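Local coordinates for protein putative monooxygenase (Fusobacterium nucleatum subsp. nucleatum, PDB 3MCS) that probably acts as a monooxygenase, with two regions of the antibiotic biosynthesis monooxygenase family in one chain; its substrate is not established, at residues Asn32-Val37 with Asn74-Asp79; Ile7-Asp12 with Leu66-His71; Tyr57-Tyr62 with Leu149-Thr154. All blocks are in the same frame, centred on the assembly; numbering follows the deposited sequence.

Interaction 1: Asn32-Val37 with Asn74-Asp79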
ATOM      1  N   ASN A  32       3.438 -13.330  -8.641  1.00 40.97           N
ATOM      2  CA  ASN A  32       4.643 -13.993  -9.164  1.00 42.54           C
ATOM      3  C   ASN A  32       4.815 -13.919 -10.677  1.00 43.03           C
ATOM      4  O   ASN A  32       5.933 -13.826 -11.164  1.00 42.22           O
ATOM      5  CB  ASN A  32       4.701 -15.471  -8.740  1.00 43.29           C
ATOM      6  CG  ASN A  32       5.035 -15.663  -7.256  1.00 47.64           C
ATOM      7  OD1 ASN A  32       5.587 -14.775  -6.595  1.00 52.65           O
ATOM      8  ND2 ASN A  32       4.720 -16.840  -6.740  1.00 42.97           N
ATOM      9  N   LYS A  33       3.715 -13.965 -11.418  1.00 44.90           N
ATOM     10  CA  LYS A  33       3.800 -13.944 -12.875  1.00 45.61           C
ATOM     11  C   LYS A  33       3.987 -12.519 -13.355  1.00 44.04           C
ATOM     12  O   LYS A  33       4.669 -12.294 -14.341  1.00 43.82           O
ATOM     13  CB  LYS A  33       2.588 -14.621 -13.552  1.00 46.22           C
ATOM     14  CG  LYS A  33       2.719 -14.685 -15.103  1.00 51.49           C
ATOM     15  CD  LYS A  33       1.503 -15.343 -15.802  1.00 65.09           C
ATOM     16  CE  LYS A  33       1.682 -15.442 -17.334  1.00 67.35           C
ATOM     17  NZ  LYS A  33       2.837 -16.301 -17.751  1.00 67.00           N
ATOM     18  N   THR A  34       3.414 -11.559 -12.637  1.00 44.07           N
ATOM     19  CA  THR A  34       3.560 -10.149 -13.011  1.00 44.37           C
ATOM     20  C   THR A  34       4.986  -9.637 -12.876  1.00 44.50           C
ATOM     21  O   THR A  34       5.566  -9.147 -13.857  1.00 46.08           O
ATOM     22  CB  THR A  34       2.634  -9.240 -12.183  1.00 43.67           C
ATOM     23  OG1 THR A  34       1.284  -9.529 -12.529  1.00 43.05           O
ATOM     24  CG2 THR A  34       2.890  -7.778 -12.473  1.00 42.12           C
HETATM   25  N   MSE A  35       5.534  -9.735 -11.664  1.00 44.79           N
HETATM   26  CA  MSE A  35       6.885  -9.250 -11.371  1.00 43.30           C
HETATM   27  C   MSE A  35       7.976 -10.064 -12.068  1.00 44.19           C
HETATM   28  O   MSE A  35       9.005  -9.522 -12.466  1.00 45.44           O
HETATM   29  CB  MSE A  35       7.123  -9.236  -9.875  1.00 42.67           C
HETATM   30  CG  MSE A  35       6.486  -8.068  -9.168  1.00 45.00           C
HETATM   31 SE   MSE A  35       7.389  -6.443  -9.611  0.75 40.15          SE
HETATM   32  CE  MSE A  35       9.177  -6.758  -9.007  1.00 32.96           C
ATOM     33  N   GLY A  36       7.761 -11.357 -12.252  1.00 44.58           N
ATOM     34  CA  GLY A  36       8.773 -12.166 -12.913  1.00 44.07           C
ATOM     35  C   GLY A  36       8.979 -11.856 -14.394  1.00 44.11           C
ATOM     36  O   GLY A  36      10.081 -12.006 -14.920  1.00 43.61           O
ATOM     37  N   VAL A  37       7.925 -11.378 -15.052  1.00 44.58           N
ATOM     38  CA  VAL A  37       7.909 -11.204 -16.505  1.00 42.46           C
ATOM     39  C   VAL A  37       7.694  -9.796 -17.052  1.00 41.59           C
ATOM     40  O   VAL A  37       8.237  -9.466 -18.090  1.00 40.24           O
ATOM     41  CB  VAL A  37       6.772 -12.114 -17.071  1.00 42.52           C
ATOM     42  CG1 VAL A  37       6.315 -11.693 -18.476  1.00 43.30           C
ATOM     43  CG2 VAL A  37       7.189 -13.606 -17.015  1.00 40.45           C
ATOM     44  N   ASN A  74      -1.773  -7.620 -20.277  1.00 43.19           N
ATOM     45  CA  ASN A  74      -0.877  -8.793 -20.307  1.00 43.48           C
ATOM     46  C   ASN A  74      -1.532 -10.005 -19.644  1.00 43.21           C
ATOM     47  O   ASN A  74      -2.578  -9.876 -19.010  1.00 44.49           O
ATOM     48  CB  ASN A  74       0.476  -8.448 -19.663  1.00 43.53           C
ATOM     49  CG  ASN A  74       1.665  -9.177 -20.297  1.00 43.03           C
ATOM     50  OD1 ASN A  74       1.546 -10.222 -20.930  1.00 43.89           O
ATOM     51  ND2 ASN A  74       2.826  -8.593 -20.127  1.00 43.82           N
ATOM     52  N   GLN A  75      -0.894 -11.170 -19.756  1.00 42.98           N
ATOM     53  CA  GLN A  75      -1.485 -12.442 -19.307  1.00 43.02           C
ATOM     54  C   GLN A  75      -1.754 -12.548 -17.814  1.00 43.72           C
ATOM     55  O   GLN A  75      -2.812 -13.028 -17.429  1.00 45.69           O
ATOM     56  CB  GLN A  75      -0.625 -13.642 -19.755  1.00 43.83           C
ATOM     57  CG  GLN A  75      -1.379 -14.989 -19.759  1.00 45.95           C
ATOM     58  CD  GLN A  75      -2.482 -15.015 -20.800  1.00 49.99           C
ATOM     59  OE1 GLN A  75      -2.215 -14.927 -22.001  1.00 50.21           O
ATOM     60  NE2 GLN A  75      -3.732 -15.135 -20.347  1.00 49.64           N
ATOM     61  N   ALA A  76      -0.835 -12.093 -16.968  1.00 43.66           N
ATOM     62  CA  ALA A  76      -1.049 -12.212 -15.523  1.00 43.46           C
ATOM     63  C   ALA A  76      -2.394 -11.663 -15.105  1.00 43.81           C
ATOM     64  O   ALA A  76      -3.194 -12.368 -14.477  1.00 45.02           O
ATOM     65  CB  ALA A  76       0.054 -11.517 -14.743  1.00 44.44           C
ATOM     66  N   SER A  77      -2.636 -10.407 -15.485  1.00 43.70           N
ATOM     67  CA  SER A  77      -3.862  -9.685 -15.137  1.00 43.54           C
ATOM     68  C   SER A  77      -5.096 -10.295 -15.780  1.00 43.49           C
ATOM     69  O   SER A  77      -6.128 -10.439 -15.126  1.00 42.58           O
ATOM     70  CB  SER A  77      -3.727  -8.220 -15.545  1.00 44.79           C
ATOM     71  OG  SER A  77      -4.817  -7.433 -15.121  1.00 47.76           O
ATOM     72  N   LYS A  78      -4.995 -10.682 -17.046  1.00 44.19           N
ATOM     73  CA  LYS A  78      -6.149 -11.309 -17.726  1.00 46.48           C
ATOM     74  C   LYS A  78      -6.580 -12.597 -16.988  1.00 46.33           C
ATOM     75  O   LYS A  78      -7.778 -12.904 -16.892  1.00 46.10           O
ATOM     76  CB  LYS A  78      -5.871 -11.601 -19.213  1.00 46.94           C
ATOM     77  N   ASP A  79      -5.614 -13.340 -16.455  1.00 45.18           N
ATOM     78  CA  ASP A  79      -5.940 -14.557 -15.740  1.00 45.30           C
ATOM     79  C   ASP A  79      -6.577 -14.264 -14.392  1.00 45.56           C
ATOM     80  O   ASP A  79      -7.592 -14.867 -14.031  1.00 46.08           O
ATOM     81  CB  ASP A  79      -4.702 -15.438 -15.578  1.00 45.37           C
ATOM     82  CG  ASP A  79      -4.319 -16.118 -16.862  1.00 43.98           C
ATOM     83  OD1 ASP A  79      -5.059 -15.905 -17.838  1.00 39.27           O
ATOM     84  OD2 ASP A  79      -3.307 -16.864 -16.893  1.00 44.70           O
TER
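Ala-76 meets two side chains of segment 32-37, Lys-33 and Thr-34. Its methyl group points toward the other helix. The CA atoms of Thr-34 and Ala-76 lie 5.6 Å apart, a close approach that the small alanine permits. No hydrogen bond joins the two segments.

Lys-33 reaches across with its aliphatic chain. Its CG is anti to the backbone N (chi1 -176°), and the next two torsions are also extended. This straight run passes alongside Ala-76, with Lys-33 CD 4.0 Å from Ala-76 CA. It ends at Lys-33 CE, which touches Gln-75 CB at 3.8 Å, the two side chains meeting at a slant. Chi4 (63°) then turns NZ off that line. The ammonium group makes no salt bridge with Asp-79, since Lys-33 NZ and Asp-79 OD2 are 6.2 Å apart.

Gln-75 meets Lys-33 with CB and CG. Its end bends away and returns to its own helix, where Gln-75 NE2 donates to Asp-79 OD1 at 2.9 Å. The acceptor lies near the amide plane of Gln-75, but the donor sits above the carboxylate plane. This bond spans one helical turn and holds the glutamine end on the exposed side.

Thr-34 is buried. Its OG1 stands beside the backbone N and bonds to Tyr-30 O, one turn back. The same oxygen faces Ala-76 CB. Thr-34 also rests on Val-41 and Leu-44 of strand 41-49, so it lies between helix and sheet.

Segment 32-37 ends helix 20-37, and 74-79 holds the N-cap residue Asn-74 and the first turn of helix 75-87. Helices 32-37 and 75-79 run antiparallel at 169°, with axes 9.0 Å apart. Such a helix pair on one face of an antiparallel sheet is characteristic of the ferredoxin-like fold of these monooxygenases.

Interaction 2: Ile7-Asp12 with Leu66-His71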
ATOM      1  N   ILE A   7       2.548   5.424 -10.908  1.00 41.63           N
ATOM      2  CA  ILE A   7       1.163   5.020 -10.715  1.00 42.46           C
ATOM      3  C   ILE A   7       1.077   4.082  -9.532  1.00 41.77           C
ATOM      4  O   ILE A   7       1.671   3.036  -9.554  1.00 41.86           O
ATOM      5  CB  ILE A   7       0.561   4.308 -11.955  1.00 42.21           C
ATOM      6  CG1 ILE A   7       0.796   5.131 -13.245  1.00 41.68           C
ATOM      7  CG2 ILE A   7      -0.909   4.079 -11.735  1.00 40.17           C
ATOM      8  CD1 ILE A   7       0.246   6.557 -13.214  1.00 39.14           C
ATOM      9  N   LEU A   8       0.334   4.494  -8.507  1.00 43.66           N
ATOM     10  CA  LEU A   8       0.097   3.734  -7.281  1.00 43.74           C
ATOM     11  C   LEU A   8      -1.408   3.539  -7.094  1.00 44.87           C
ATOM     12  O   LEU A   8      -2.155   4.529  -6.858  1.00 45.37           O
ATOM     13  CB  LEU A   8       0.642   4.491  -6.086  1.00 43.59           C
ATOM     14  CG  LEU A   8       0.420   3.864  -4.704  1.00 42.84           C
ATOM     15  CD1 LEU A   8       0.975   2.466  -4.665  1.00 42.23           C
ATOM     16  CD2 LEU A   8       1.077   4.719  -3.635  1.00 37.82           C
ATOM     17  N   ASN A   9      -1.836   2.277  -7.222  1.00 43.68           N
ATOM     18  CA  ASN A   9      -3.227   1.878  -7.084  1.00 44.40           C
ATOM     19  C   ASN A   9      -3.349   0.837  -5.969  1.00 44.43           C
ATOM     20  O   ASN A   9      -2.533  -0.076  -5.878  1.00 44.46           O
ATOM     21  CB  ASN A   9      -3.749   1.297  -8.404  1.00 44.49           C
ATOM     22  CG  ASN A   9      -3.811   2.325  -9.527  1.00 48.47           C
ATOM     23  OD1 ASN A   9      -3.890   3.547  -9.286  1.00 46.23           O
ATOM     24  ND2 ASN A   9      -3.805   1.832 -10.774  1.00 47.59           N
ATOM     25  N   VAL A  10      -4.354   0.993  -5.115  1.00 43.93           N
ATOM     26  CA  VAL A  10      -4.606   0.076  -4.020  1.00 42.79           C
ATOM     27  C   VAL A  10      -5.975  -0.513  -4.245  1.00 42.64           C
ATOM     28  O   VAL A  10      -6.962   0.200  -4.193  1.00 42.64           O
ATOM     29  CB  VAL A  10      -4.587   0.788  -2.682  1.00 43.26           C
ATOM     30  CG1 VAL A  10      -4.982  -0.161  -1.591  1.00 39.29           C
ATOM     31  CG2 VAL A  10      -3.212   1.375  -2.411  1.00 43.49           C
ATOM     32  N   TYR A  11      -6.026  -1.806  -4.535  1.00 43.56           N
ATOM     33  CA  TYR A  11      -7.273  -2.518  -4.803  1.00 42.74           C
ATOM     34  C   TYR A  11      -7.718  -3.331  -3.589  1.00 42.52           C
ATOM     35  O   TYR A  11      -6.899  -4.001  -2.973  1.00 41.75           O
ATOM     36  CB  TYR A  11      -7.069  -3.480  -5.959  1.00 40.58           C
ATOM     37  CG  TYR A  11      -6.599  -2.808  -7.205  1.00 43.85           C
ATOM     38  CD1 TYR A  11      -7.503  -2.223  -8.076  1.00 46.37           C
ATOM     39  CD2 TYR A  11      -5.243  -2.769  -7.536  1.00 46.83           C
ATOM     40  CE1 TYR A  11      -7.072  -1.592  -9.236  1.00 48.17           C
ATOM     41  CE2 TYR A  11      -4.811  -2.148  -8.697  1.00 44.14           C
ATOM     42  CZ  TYR A  11      -5.731  -1.559  -9.533  1.00 45.57           C
ATOM     43  OH  TYR A  11      -5.321  -0.929 -10.672  1.00 51.53           O
ATOM     44  N   ASP A  12      -8.999  -3.293  -3.245  1.00 43.32           N
ATOM     45  CA  ASP A  12      -9.490  -4.133  -2.152  1.00 43.24           C
ATOM     46  C   ASP A  12     -10.835  -4.793  -2.458  1.00 42.17           C
ATOM     47  O   ASP A  12     -11.627  -4.276  -3.240  1.00 42.39           O
ATOM     48  CB  ASP A  12      -9.551  -3.335  -0.854  1.00 43.63           C
ATOM     49  CG  ASP A  12     -10.764  -2.448  -0.743  1.00 44.43           C
ATOM     50  OD1 ASP A  12     -11.872  -2.948  -0.407  1.00 50.13           O
ATOM     51  OD2 ASP A  12     -10.585  -1.236  -0.919  1.00 45.39           O
ATOM     52  N   LEU A  66       1.798   3.941 -19.024  1.00 42.91           N
ATOM     53  CA  LEU A  66       1.909   3.010 -20.144  1.00 44.23           C
ATOM     54  C   LEU A  66       2.234   1.625 -19.611  1.00 44.83           C
ATOM     55  O   LEU A  66       1.686   0.624 -20.102  1.00 45.40           O
ATOM     56  CB  LEU A  66       2.959   3.469 -21.170  1.00 44.09           C
ATOM     57  CG  LEU A  66       3.259   2.496 -22.321  1.00 49.96           C
ATOM     58  CD1 LEU A  66       1.995   2.105 -23.117  1.00 49.96           C
ATOM     59  CD2 LEU A  66       4.328   3.092 -23.242  1.00 49.59           C
ATOM     60  N   ALA A  67       3.124   1.573 -18.616  1.00 44.92           N
ATOM     61  CA  ALA A  67       3.501   0.303 -17.996  1.00 45.64           C
ATOM     62  C   ALA A  67       2.262  -0.335 -17.400  1.00 45.05           C
ATOM     63  O   ALA A  67       2.058  -1.542 -17.524  1.00 46.42           O
ATOM     64  CB  ALA A  67       4.577   0.498 -16.924  1.00 45.02           C
ATOM     65  N   PHE A  68       1.438   0.497 -16.768  1.00 43.25           N
ATOM     66  CA  PHE A  68       0.201   0.046 -16.166  1.00 43.88           C
ATOM     67  C   PHE A  68      -0.775  -0.447 -17.221  1.00 44.38           C
ATOM     68  O   PHE A  68      -1.334  -1.544 -17.089  1.00 44.58           O
ATOM     69  CB  PHE A  68      -0.445   1.162 -15.328  1.00 44.24           C
ATOM     70  CG  PHE A  68      -1.807   0.808 -14.806  1.00 43.45           C
ATOM     71  CD1 PHE A  68      -1.956  -0.098 -13.756  1.00 47.87           C
ATOM     72  CD2 PHE A  68      -2.936   1.370 -15.364  1.00 42.09           C
ATOM     73  CE1 PHE A  68      -3.204  -0.444 -13.279  1.00 43.04           C
ATOM     74  CE2 PHE A  68      -4.190   1.040 -14.887  1.00 43.33           C
ATOM     75  CZ  PHE A  68      -4.323   0.127 -13.837  1.00 43.05           C
ATOM     76  N   SER A  69      -0.986   0.351 -18.265  1.00 43.97           N
ATOM     77  CA  SER A  69      -1.921  -0.048 -19.317  1.00 44.88           C
ATOM     78  C   SER A  69      -1.524  -1.381 -19.961  1.00 44.85           C
ATOM     79  O   SER A  69      -2.393  -2.193 -20.326  1.00 41.24           O
ATOM     80  CB  SER A  69      -2.084   1.049 -20.377  1.00 45.18           C
ATOM     81  OG  SER A  69      -2.062   0.508 -21.694  1.00 50.13           O
ATOM     82  N   ASN A  70      -0.217  -1.595 -20.122  1.00 45.33           N
ATOM     83  CA  ASN A  70       0.257  -2.850 -20.686  1.00 44.87           C
ATOM     84  C   ASN A  70       0.008  -4.008 -19.712  1.00 43.19           C
ATOM     85  O   ASN A  70      -0.334  -5.108 -20.105  1.00 42.05           O
ATOM     86  CB  ASN A  70       1.727  -2.745 -21.088  1.00 46.12           C
ATOM     87  CG  ASN A  70       1.931  -2.086 -22.454  1.00 48.83           C
ATOM     88  OD1 ASN A  70       1.133  -2.252 -23.375  1.00 47.82           O
ATOM     89  ND2 ASN A  70       3.035  -1.370 -22.595  1.00 49.94           N
ATOM     90  N   HIS A  71       0.155  -3.743 -18.430  1.00 43.73           N
ATOM     91  CA  HIS A  71      -0.108  -4.743 -17.428  1.00 44.05           C
ATOM     92  C   HIS A  71      -1.561  -5.175 -17.473  1.00 44.59           C
ATOM     93  O   HIS A  71      -1.841  -6.372 -17.420  1.00 47.47           O
ATOM     94  CB  HIS A  71       0.243  -4.215 -16.041  1.00 45.24           C
ATOM     95  CG  HIS A  71      -0.260  -5.070 -14.914  1.00 44.99           C
ATOM     96  ND1 HIS A  71       0.365  -6.233 -14.520  1.00 45.16           N
ATOM     97  CD2 HIS A  71      -1.305  -4.898 -14.071  1.00 44.81           C
ATOM     98  CE1 HIS A  71      -0.291  -6.755 -13.500  1.00 46.09           C
ATOM     99  NE2 HIS A  71      -1.308  -5.964 -13.209  1.00 45.68           N
TER
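Phe-68 reaches from helix 65-73 to two side chains of strand 7-15. The hydroxyl of Tyr-11 arrives at the ring edge, close to the ring plane, with Tyr-11 OH 3.4 Å from Phe-68 CE1. The amide of Asn-9 lies over one face of the same ring. The amide and ring planes are almost perpendicular, 85° apart.

Asn-9 and Tyr-11 alternate along the strand, so both project from the same side of the sheet. Each has its CG beside the backbone N. Phe-68 does the reverse: its CG is anti to the backbone N (chi1 173°), which sends the ring out from the helix toward the tyrosine, the two side chains coming from opposite directions.

The next shell holds these groups in place. Tyr-62 meets Phe-68 edge-to-face. The strand itself is fixed on both sides by backbone hydrogen bonds. Asn-9 and Tyr-11 pair with Glu-60 and Ile-58 of strand 55-62, while Leu-8 and Val-10 pair with Ile-97 and Ala-95 of strand 91-104.

On the helix, His-71 also points toward the sheet. His-71 ND1 bonds to Glu-38 OE1, and His-71 NE2 to Tyr-30 OH. Both ring nitrogens are thus held. The Tyr-30 bond links helix 65-73 to helix 20-37, and Glu-38 lies just beyond that helix.

The result is an aromatic and polar layer between the sheet and the short helix 65-73. In antibiotic biosynthesis monooxygenases the substrate pocket lies between sheet and helices, so this layer may lie near the corresponding region; no ligand or site is established here.

Interaction 3: Tyr57-Tyr62 with Leu149-Thr154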
ATOM      1  N   TYR A  57      -6.310  -6.962   0.043  1.00 42.93           N
ATOM      2  CA  TYR A  57      -5.708  -5.676  -0.360  1.00 42.92           C
ATOM      3  C   TYR A  57      -4.546  -6.014  -1.239  1.00 41.86           C
ATOM      4  O   TYR A  57      -3.799  -6.927  -0.939  1.00 41.47           O
ATOM      5  CB  TYR A  57      -5.164  -4.854   0.793  1.00 42.74           C
ATOM      6  CG  TYR A  57      -6.179  -4.176   1.654  1.00 40.79           C
ATOM      7  CD1 TYR A  57      -6.715  -4.823   2.770  1.00 42.54           C
ATOM      8  CD2 TYR A  57      -6.570  -2.869   1.397  1.00 40.73           C
ATOM      9  CE1 TYR A  57      -7.648  -4.195   3.585  1.00 41.09           C
ATOM     10  CE2 TYR A  57      -7.503  -2.232   2.208  1.00 44.12           C
ATOM     11  CZ  TYR A  57      -8.037  -2.901   3.297  1.00 42.20           C
ATOM     12  OH  TYR A  57      -8.951  -2.281   4.103  1.00 40.71           O
ATOM     13  N   ILE A  58      -4.405  -5.285  -2.332  1.00 42.22           N
ATOM     14  CA  ILE A  58      -3.280  -5.463  -3.224  1.00 42.47           C
ATOM     15  C   ILE A  58      -2.823  -4.059  -3.584  1.00 42.16           C
ATOM     16  O   ILE A  58      -3.584  -3.288  -4.136  1.00 41.40           O
ATOM     17  CB  ILE A  58      -3.640  -6.265  -4.500  1.00 41.65           C
ATOM     18  CG1 ILE A  58      -4.314  -7.587  -4.159  1.00 43.56           C
ATOM     19  CG2 ILE A  58      -2.411  -6.556  -5.305  1.00 41.01           C
ATOM     20  CD1 ILE A  58      -4.653  -8.445  -5.390  1.00 39.64           C
ATOM     21  N   VAL A  59      -1.602  -3.724  -3.190  1.00 42.81           N
ATOM     22  CA  VAL A  59      -0.977  -2.458  -3.512  1.00 43.21           C
ATOM     23  C   VAL A  59      -0.138  -2.724  -4.755  1.00 43.59           C
ATOM     24  O   VAL A  59       0.685  -3.611  -4.744  1.00 45.31           O
ATOM     25  CB  VAL A  59      -0.101  -1.972  -2.358  1.00 43.25           C
ATOM     26  CG1 VAL A  59       0.588  -0.647  -2.699  1.00 41.72           C
ATOM     27  CG2 VAL A  59      -0.946  -1.844  -1.109  1.00 39.36           C
ATOM     28  N   GLU A  60      -0.382  -1.975  -5.825  1.00 44.07           N
ATOM     29  CA  GLU A  60       0.296  -2.152  -7.096  1.00 42.29           C
ATOM     30  C   GLU A  60       0.936  -0.822  -7.485  1.00 41.16           C
ATOM     31  O   GLU A  60       0.274   0.205  -7.446  1.00 41.07           O
ATOM     32  CB  GLU A  60      -0.691  -2.598  -8.183  1.00 41.51           C
ATOM     33  CG  GLU A  60      -1.387  -3.962  -7.956  1.00 41.84           C
ATOM     34  CD  GLU A  60      -2.290  -4.441  -9.162  1.00 41.24           C
ATOM     35  OE1 GLU A  60      -2.404  -3.801 -10.221  1.00 38.60           O
ATOM     36  OE2 GLU A  60      -2.905  -5.496  -9.064  1.00 42.55           O
ATOM     37  N   ILE A  61       2.224  -0.847  -7.857  1.00 41.36           N
ATOM     38  CA  ILE A  61       2.952   0.376  -8.224  1.00 40.74           C
ATOM     39  C   ILE A  61       3.753   0.192  -9.488  1.00 40.26           C
ATOM     40  O   ILE A  61       4.507  -0.776  -9.640  1.00 39.70           O
ATOM     41  CB  ILE A  61       3.831   0.903  -7.057  1.00 40.97           C
ATOM     42  CG1 ILE A  61       4.405   2.289  -7.402  1.00 41.82           C
ATOM     43  CG2 ILE A  61       4.892  -0.115  -6.676  1.00 36.75           C
ATOM     44  CD1 ILE A  61       5.067   2.984  -6.202  1.00 40.50           C
ATOM     45  N   TYR A  62       3.566   1.134 -10.406  1.00 41.87           N
ATOM     46  CA  TYR A  62       4.187   1.090 -11.731  1.00 42.01           C
ATOM     47  C   TYR A  62       4.949   2.367 -12.041  1.00 41.92           C
ATOM     48  O   TYR A  62       4.719   3.423 -11.463  1.00 39.38           O
ATOM     49  CB  TYR A  62       3.126   0.840 -12.799  1.00 42.43           C
ATOM     50  CG  TYR A  62       2.305  -0.386 -12.530  1.00 43.56           C
ATOM     51  CD1 TYR A  62       1.203  -0.332 -11.709  1.00 44.11           C
ATOM     52  CD2 TYR A  62       2.642  -1.602 -13.083  1.00 47.95           C
ATOM     53  CE1 TYR A  62       0.448  -1.464 -11.453  1.00 50.64           C
ATOM     54  CE2 TYR A  62       1.887  -2.741 -12.841  1.00 49.45           C
ATOM     55  CZ  TYR A  62       0.789  -2.661 -12.023  1.00 45.72           C
ATOM     56  OH  TYR A  62       0.013  -3.761 -11.752  1.00 35.15           O
ATOM     57  N   LEU A 149       9.617  -0.219   3.751  1.00 43.04           N
ATOM     58  CA  LEU A 149       8.866   0.510   2.712  1.00 43.07           C
ATOM     59  C   LEU A 149       7.876   1.519   3.279  1.00 42.06           C
ATOM     60  O   LEU A 149       7.259   1.259   4.288  1.00 41.25           O
ATOM     61  CB  LEU A 149       8.107  -0.526   1.841  1.00 40.89           C
ATOM     62  CG  LEU A 149       7.169  -0.149   0.711  1.00 37.96           C
ATOM     63  CD1 LEU A 149       6.899  -1.354  -0.179  1.00 42.62           C
ATOM     64  CD2 LEU A 149       5.866   0.413   1.221  1.00 40.23           C
ATOM     65  N   VAL A 150       7.759   2.671   2.630  1.00 41.17           N
ATOM     66  CA  VAL A 150       6.757   3.654   2.978  1.00 42.39           C
ATOM     67  C   VAL A 150       6.243   4.279   1.680  1.00 43.30           C
ATOM     68  O   VAL A 150       7.023   4.876   0.940  1.00 44.26           O
ATOM     69  CB  VAL A 150       7.270   4.774   3.949  1.00 41.89           C
ATOM     70  CG1 VAL A 150       7.675   4.185   5.271  1.00 40.82           C
ATOM     71  CG2 VAL A 150       8.434   5.575   3.344  1.00 40.05           C
ATOM     72  N   TYR A 151       4.964   4.077   1.361  1.00 42.45           N
ATOM     73  CA  TYR A 151       4.360   4.761   0.228  1.00 43.44           C
ATOM     74  C   TYR A 151       3.302   5.711   0.790  1.00 42.45           C
ATOM     75  O   TYR A 151       2.366   5.266   1.451  1.00 41.62           O
ATOM     76  CB  TYR A 151       3.709   3.823  -0.795  1.00 43.85           C
ATOM     77  CG  TYR A 151       4.599   2.800  -1.484  1.00 44.60           C
ATOM     78  CD1 TYR A 151       5.994   2.960  -1.588  1.00 45.63           C
ATOM     79  CD2 TYR A 151       4.024   1.717  -2.139  1.00 42.21           C
ATOM     80  CE1 TYR A 151       6.786   2.021  -2.243  1.00 39.10           C
ATOM     81  CE2 TYR A 151       4.801   0.779  -2.795  1.00 42.18           C
ATOM     82  CZ  TYR A 151       6.181   0.933  -2.862  1.00 42.34           C
ATOM     83  OH  TYR A 151       6.944  -0.007  -3.536  1.00 35.43           O
ATOM     84  N   LEU A 152       3.461   7.002   0.525  1.00 42.24           N
ATOM     85  CA  LEU A 152       2.551   8.028   1.026  1.00 43.57           C
ATOM     86  C   LEU A 152       2.001   8.837  -0.127  1.00 43.60           C
ATOM     87  O   LEU A 152       2.764   9.363  -0.947  1.00 44.89           O
ATOM     88  CB  LEU A 152       3.284   8.985   1.971  1.00 43.94           C
ATOM     89  CG  LEU A 152       2.495  10.188   2.507  1.00 43.13           C
ATOM     90  CD1 LEU A 152       1.368   9.756   3.451  1.00 41.21           C
ATOM     91  CD2 LEU A 152       3.417  11.129   3.208  1.00 44.12           C
ATOM     92  N   GLY A 153       0.683   8.959  -0.184  1.00 42.92           N
ATOM     93  CA  GLY A 153       0.053   9.743  -1.241  1.00 42.80           C
ATOM     94  C   GLY A 153      -1.363  10.171  -0.926  1.00 41.15           C
ATOM     95  O   GLY A 153      -1.889   9.845   0.136  1.00 40.25           O
ATOM     96  N   THR A 154      -1.969  10.904  -1.854  1.00 40.28           N
ATOM     97  CA  THR A 154      -3.319  11.412  -1.674  1.00 40.42           C
ATOM     98  C   THR A 154      -4.240  10.831  -2.745  1.00 40.18           C
ATOM     99  O   THR A 154      -3.850  10.636  -3.887  1.00 40.04           O
ATOM    100  CB  THR A 154      -3.323  12.948  -1.694  1.00 42.00           C
ATOM    101  OG1 THR A 154      -2.762  13.436  -2.922  1.00 41.90           O
ATOM    102  CG2 THR A 154      -2.486  13.487  -0.529  1.00 39.48           C
TER
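The hydroxyl of Tyr-151 is hydrogen-bonded to Asp-104 OD2, and Ile-61 packs against the same oxygen. Ile-61 CG2 lies 3.8 Å from Tyr-151 OH. The bond to Asp-104 satisfies the polar end of a tyrosine that is otherwise deep among apolar groups.

The ring of Tyr-151 is held between two aliphatic side chains. Over one face, Ile-61 CD1 makes a CH-pi contact, 4.2 Å from the centroid of the Tyr-151 ring and 17° off its normal. Over the opposite face lies Leu-149 CD2, from the same strand as the tyrosine. It sits above the ring centre, 3.7 Å from the plane. Val-59 comes at the edge instead, where Val-59 CG1 is 4.2 Å from Tyr-151 CD2.

Ile-61 uses both of its branches. Its CG1 is anti to the backbone N (chi1 -171°) and chi2 is extended too (169°), which together put CD1 over the ring. CG2 reaches the phenol end. The backbones stay well apart, with 9.6 Å between the CA atoms of Ile-61 and Tyr-151, so this is contact across an interior and not strand pairing.

The site is about 3 Å from the chain centre, measured centre to centre. Ile-61 and Val-59 also lean on Leu-8 of strand 7-15, and Phe-165 of strand 161-168 touches Val-59 and Leu-149. The two family regions meet across the inside of one curled antiparallel sheet, consistent with the dimeric alpha/beta-barrel clan. On the other side of strand 147-155, Val-150 and Leu-152 pack on Val-138 of helix 127-143.

The three contacts form layers from the outside of the chain inward. Interaction 1 joins two outer helices, its centre about 19 Å from the chain centre. The centre of interaction 2 is about 12 Å from that of interaction 1 and about 12 Å from the chain centre. They touch where Thr-34 OG1 approaches His-71 CE1 at 3.3 Å. Interactions 2 and 3 are about 10 Å apart, centre to centre, and share one sheet. Ile-7 O and Tyr-62 N are 2.8 Å apart, a probable hydrogen bond between strands 7-15 and 55-62. Interactions 1 and 3 do not touch. No active site is established; interaction 3 joins the two family regions.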